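Local coordinates for NAD-dependent protein deacylase 2 (Archaeoglobus fulgidus, PDB 1YC2) that removes acetyl groups from protein lysines, including the N-terminal lysine of the chromatin protein Alba, consuming NAD and releasing nicotinamide, at residues 20-25 with 99-104. Sequence-based numbering, arbitrary orientation.
Sequences VFTGAG and TQNIDM. With NAD (nicotinamide-adenine-dinucleotide), chain J; NCA (nicotinamide), chain K.
T22 and T99 join hydroxyl to hydroxyl where two neighbouring parallel strands, 18-22 and 94-99, end in the Rossmann-type NAD-binding domain of this sirtuin. Their OG1 atoms lie 2.8 Å apart; with chi1 at -171°, T99 carries its hydroxyl anti to the backbone N and beside the carbonyl carbon, where it also accepts N101 N in an ST turn. H106 is a further hydrogen-bond partner of the T22 hydroxyl. One residue on, Q100 N bonds to T22 O at 3.2 Å, nearly in line with the carbonyl. Beyond this bond both segments leave the sheet as loops that bind the dinucleotide and the nicotinamide.

The N101 side chain bridges the first loop and the nicotinamide. N101 CB lies 3.3 Å from O7 of the free nicotinamide, and CG lies close to its N7. At the tip, ND2 donates to G23 O at 3.0 Å; the acceptor lies almost in the plane of the N101 amide, yet the donor stands well above the G23 carbonyl plane. OD1 lies close to A24 N, whose hydrogen bond goes instead to the NAD phosphate oxygen O2N. With an alanine in place of N101, G23 O is likely to lose this donor, and the side-chain tie between the two loops beside the nicotinamide would go with it. I102 N donates to O7 of this nicotinamide, and its N7 donates to D103 OD1.

Q100 runs extended past the F21 ring, CG 3.8 Å from F21 CZ, and its amide is turned 76° from the ring plane. OE1 meets the ring edge in plane, while NE2 makes weak bonds to NAD O2N and O5D.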
ATOM      1  N   VAL A  20      -8.689   3.931   5.943  1.00 30.25           N
ATOM      2  CA  VAL A  20      -7.428   4.531   5.506  1.00 26.95           C
ATOM      3  C   VAL A  20      -6.911   3.938   4.193  1.00 26.94           C
ATOM      4  O   VAL A  20      -6.794   2.722   4.060  1.00 25.84           O
ATOM      5  CB  VAL A  20      -6.324   4.330   6.559  1.00 26.68           C
ATOM      6  CG1 VAL A  20      -5.087   5.114   6.169  1.00 25.96           C
ATOM      7  CG2 VAL A  20      -6.816   4.749   7.919  1.00 24.71           C
ATOM      8  N   PHE A  21      -6.620   4.798   3.220  1.00 26.41           N
ATOM      9  CA  PHE A  21      -6.079   4.356   1.935  1.00 22.92           C
ATOM     10  C   PHE A  21      -4.633   4.812   1.955  1.00 22.71           C
ATOM     11  O   PHE A  21      -4.355   5.938   2.341  1.00 24.71           O
ATOM     12  CB  PHE A  21      -6.796   5.024   0.762  1.00 22.55           C
ATOM     13  CG  PHE A  21      -6.234   4.642  -0.577  1.00 19.67           C
ATOM     14  CD1 PHE A  21      -6.678   3.495  -1.232  1.00 22.91           C
ATOM     15  CD2 PHE A  21      -5.208   5.386  -1.150  1.00 21.51           C
ATOM     16  CE1 PHE A  21      -6.107   3.087  -2.439  1.00 22.60           C
ATOM     17  CE2 PHE A  21      -4.618   4.995  -2.359  1.00 21.10           C
ATOM     18  CZ  PHE A  21      -5.069   3.840  -3.003  1.00 25.15           C
ATOM     19  N   THR A  22      -3.711   3.954   1.531  1.00 23.76           N
ATOM     20  CA  THR A  22      -2.294   4.312   1.553  1.00 21.84           C
ATOM     21  C   THR A  22      -1.543   3.940   0.288  1.00 22.26           C
ATOM     22  O   THR A  22      -1.863   2.956  -0.377  1.00 21.78           O
ATOM     23  CB  THR A  22      -1.577   3.647   2.741  1.00 22.44           C
ATOM     24  OG1 THR A  22      -1.533   2.229   2.543  1.00 20.69           O
ATOM     25  CG2 THR A  22      -2.323   3.939   4.042  1.00 21.21           C
ATOM     26  N   GLY A  23      -0.536   4.743  -0.036  1.00 22.71           N
ATOM     27  CA  GLY A  23       0.267   4.496  -1.214  1.00 21.18           C
ATOM     28  C   GLY A  23       1.721   4.389  -0.818  1.00 22.51           C
ATOM     29  O   GLY A  23       2.026   4.298   0.369  1.00 22.03           O
ATOM     30  N   ALA A  24       2.615   4.420  -1.804  1.00 23.33           N
ATOM     31  CA  ALA A  24       4.051   4.297  -1.562  1.00 25.33           C
ATOM     32  C   ALA A  24       4.603   5.321  -0.583  1.00 26.64           C
ATOM     33  O   ALA A  24       5.600   5.064   0.098  1.00 27.94           O
ATOM     34  CB  ALA A  24       4.820   4.390  -2.889  1.00 23.52           C
ATOM     35  N   GLY A  25       3.965   6.484  -0.516  1.00 27.76           N
ATOM     36  CA  GLY A  25       4.436   7.518   0.385  1.00 26.28           C
ATOM     37  C   GLY A  25       4.441   7.135   1.856  1.00 28.53           C
ATOM     38  O   GLY A  25       5.231   7.674   2.630  1.00 29.74           O
ATOM     39  N   THR A  99      -4.672  -0.573   0.761  1.00 23.58           N
ATOM     40  CA  THR A  99      -3.357  -0.129   0.328  1.00 24.88           C
ATOM     41  C   THR A  99      -3.029  -0.614  -1.067  1.00 24.71           C
ATOM     42  O   THR A  99      -3.611  -1.586  -1.545  1.00 23.33           O
ATOM     43  CB  THR A  99      -2.242  -0.633   1.287  1.00 25.72           C
ATOM     44  OG1 THR A  99      -1.001  -0.004   0.948  1.00 24.62           O
ATOM     45  CG2 THR A  99      -2.066  -2.152   1.163  1.00 26.07           C
ATOM     46  N   GLN A 100      -2.097   0.086  -1.709  1.00 25.39           N
ATOM     47  CA  GLN A 100      -1.621  -0.268  -3.038  1.00 28.53           C
ATOM     48  C   GLN A 100      -0.224  -0.854  -2.906  1.00 28.12           C
ATOM     49  O   GLN A 100       0.341  -1.346  -3.881  1.00 31.62           O
ATOM     50  CB  GLN A 100      -1.568   0.958  -3.954  1.00 30.01           C
ATOM     51  CG  GLN A 100      -2.882   1.229  -4.652  1.00 37.20           C
ATOM     52  CD  GLN A 100      -2.782   2.287  -5.736  1.00 39.22           C
ATOM     53  OE1 GLN A 100      -3.759   2.556  -6.442  1.00 42.65           O
ATOM     54  NE2 GLN A 100      -1.606   2.891  -5.874  1.00 38.33           N
ATOM     55  N   ASN A 101       0.331  -0.793  -1.702  1.00 25.50           N
ATOM     56  CA  ASN A 101       1.668  -1.317  -1.453  1.00 26.07           C
ATOM     57  C   ASN A 101       1.657  -2.842  -1.373  1.00 26.56           C
ATOM     58  O   ASN A 101       0.648  -3.447  -1.037  1.00 28.48           O
ATOM     59  CB  ASN A 101       2.224  -0.747  -0.145  1.00 26.08           C
ATOM     60  CG  ASN A 101       2.253   0.763  -0.140  1.00 28.14           C
ATOM     61  OD1 ASN A 101       2.310   1.393  -1.196  1.00 28.60           O
ATOM     62  ND2 ASN A 101       2.233   1.357   1.050  1.00 28.27           N
ATOM     63  N   ILE A 102       2.789  -3.457  -1.676  1.00 27.55           N
ATOM     64  CA  ILE A 102       2.911  -4.908  -1.634  1.00 29.48           C
ATOM     65  C   ILE A 102       3.886  -5.308  -0.532  1.00 31.03           C
ATOM     66  O   ILE A 102       4.281  -6.467  -0.445  1.00 33.48           O
ATOM     67  CB  ILE A 102       3.486  -5.446  -2.953  1.00 29.77           C
ATOM     68  CG1 ILE A 102       4.892  -4.869  -3.155  1.00 30.16           C
ATOM     69  CG2 ILE A 102       2.567  -5.093  -4.106  1.00 28.27           C
ATOM     70  CD1 ILE A 102       5.589  -5.314  -4.407  1.00 33.20           C
ATOM     71  N   ASP A 103       4.272  -4.351   0.307  1.00 31.13           N
ATOM     72  CA  ASP A 103       5.243  -4.609   1.363  1.00 32.69           C
ATOM     73  C   ASP A 103       4.737  -5.246   2.654  1.00 32.33           C
ATOM     74  O   ASP A 103       5.536  -5.680   3.469  1.00 33.45           O
ATOM     75  CB  ASP A 103       6.003  -3.314   1.689  1.00 34.46           C
ATOM     76  CG  ASP A 103       5.092  -2.200   2.173  1.00 36.02           C
ATOM     77  OD1 ASP A 103       5.492  -1.024   2.027  1.00 36.36           O
ATOM     78  OD2 ASP A 103       3.990  -2.490   2.702  1.00 34.59           O
ATOM     79  N   MET A 104       3.425  -5.295   2.843  1.00 32.12           N
ATOM     80  CA  MET A 104       2.843  -5.899   4.041  1.00 33.31           C
ATOM     81  C   MET A 104       3.217  -5.252   5.371  1.00 30.87           C
ATOM     82  O   MET A 104       3.100  -5.885   6.420  1.00 31.17           O
ATOM     83  CB  MET A 104       3.205  -7.377   4.103  1.00 36.66           C
ATOM     84  CG  MET A 104       2.578  -8.197   3.001  1.00 44.20           C
ATOM     85  SD  MET A 104       3.295  -9.833   2.987  1.00 52.78           S
ATOM     86  CE  MET A 104       4.929  -9.463   2.176  1.00 47.80           C
TER
HETATM   87  PA  NAD J 503       2.980   7.413  -5.968  1.00 47.24           P
HETATM   88  O1A NAD J 503       2.297   7.836  -7.212  1.00 45.87           O
HETATM   89  O2A NAD J 503       4.464   7.242  -5.981  1.00 47.78           O
HETATM   90  O5B NAD J 503       2.520   8.445  -4.842  1.00 47.29           O
HETATM   91  C5B NAD J 503       3.111   8.491  -3.499  1.00 45.51           C
HETATM   92  C4B NAD J 503       2.776   9.849  -2.890  1.00 46.11           C
HETATM   93  O4B NAD J 503       3.391   9.853  -1.546  1.00 45.08           O
HETATM   94  C3B NAD J 503       3.384  11.108  -3.610  1.00 44.11           C
HETATM   95  O3B NAD J 503       2.301  11.993  -4.029  1.00 47.13           O
HETATM   96  C2B NAD J 503       4.336  11.763  -2.619  1.00 42.85           C
HETATM   97  O2B NAD J 503       4.452  13.145  -2.648  1.00 40.01           O
HETATM   98  C1B NAD J 503       3.848  11.171  -1.278  1.00 43.81           C
HETATM   99  N9A NAD J 503       4.921  11.009  -0.297  1.00 42.10           N
HETATM  100  C8A NAD J 503       6.293  10.814  -0.400  1.00 40.49           C
HETATM  101  N7A NAD J 503       6.900  10.705   0.770  1.00 42.01           N
HETATM  102  C5A NAD J 503       5.963  10.820   1.725  1.00 42.18           C
HETATM  103  C6A NAD J 503       6.003  10.779   3.211  1.00 42.60           C
HETATM  104  N6A NAD J 503       7.117  10.598   3.894  1.00 44.28           N
HETATM  105  N1A NAD J 503       4.774  10.946   3.832  1.00 40.86           N
HETATM  106  C2A NAD J 503       3.599  11.134   3.200  1.00 41.36           C
HETATM  107  N3A NAD J 503       3.504  11.178   1.798  1.00 41.37           N
HETATM  108  C4A NAD J 503       4.712  11.016   1.097  1.00 42.05           C
HETATM  109  O3  NAD J 503       2.372   6.044  -5.473  1.00 44.59           O
HETATM  110  PN  NAD J 503       0.845   5.554  -5.257  1.00 42.68           P
HETATM  111  O1N NAD J 503       0.007   6.716  -4.929  1.00 43.61           O
HETATM  112  O2N NAD J 503       0.926   4.406  -4.306  1.00 44.40           O
HETATM  113  O5D NAD J 503       0.487   5.097  -6.768  1.00 46.86           O
HETATM  114  C5D NAD J 503       1.182   3.952  -7.341  1.00 49.73           C
HETATM  115  C4D NAD J 503       0.604   3.557  -8.648  1.00 52.23           C
HETATM  116  O4D NAD J 503       0.297   4.766  -9.463  1.00 52.80           O
HETATM  117  C3D NAD J 503       1.572   2.707  -9.528  1.00 53.59           C
HETATM  118  O3D NAD J 503       0.859   1.635 -10.179  1.00 57.34           O
HETATM  119  C2D NAD J 503       2.144   3.723 -10.544  1.00 53.91           C
HETATM  120  O2D NAD J 503       2.624   3.119 -11.715  1.00 53.14           O
HETATM  121  C1D NAD J 503       0.931   4.705 -10.766  1.00 53.80           C
HETATM  122  N1N NAD J 503       1.320   6.107 -11.172  1.00 55.91           N
HETATM  123  C2N NAD J 503       1.371   6.383 -12.598  1.00 56.30           C
HETATM  124  C3N NAD J 503       1.688   7.593 -13.076  1.00 57.72           C
HETATM  125  C7N NAD J 503       1.752   7.872 -14.574  1.00 59.78           C
HETATM  126  O7N NAD J 503       1.709   9.069 -14.961  1.00 61.37           O
HETATM  127  N7N NAD J 503       1.864   6.843 -15.439  1.00 59.66           N
HETATM  128  C4N NAD J 503       2.004   8.725 -12.117  1.00 55.97           C
HETATM  129  C5N NAD J 503       1.957   8.452 -10.643  1.00 56.12           C
HETATM  130  C6N NAD J 503       1.615   7.142 -10.203  1.00 55.56           C
HETATM  131  N1  NCA K 506       7.071   1.447  -4.775  1.00 75.20           N
HETATM  132  C2  NCA K 506       6.582   1.104  -3.427  1.00 74.85           C
HETATM  133  C3  NCA K 506       5.988  -0.185  -3.147  1.00 74.68           C
HETATM  134  C4  NCA K 506       5.926  -1.090  -4.323  1.00 76.10           C
HETATM  135  C5  NCA K 506       6.399  -0.767  -5.638  1.00 76.20           C
HETATM  136  C6  NCA K 506       6.976   0.514  -5.853  1.00 76.95           C
HETATM  137  C7  NCA K 506       5.453  -0.618  -1.740  1.00 74.07           C
HETATM  138  O7  NCA K 506       4.963  -1.746  -1.610  1.00 71.55           O
HETATM  139  N7  NCA K 506       5.527   0.201  -0.723  1.00 73.21           N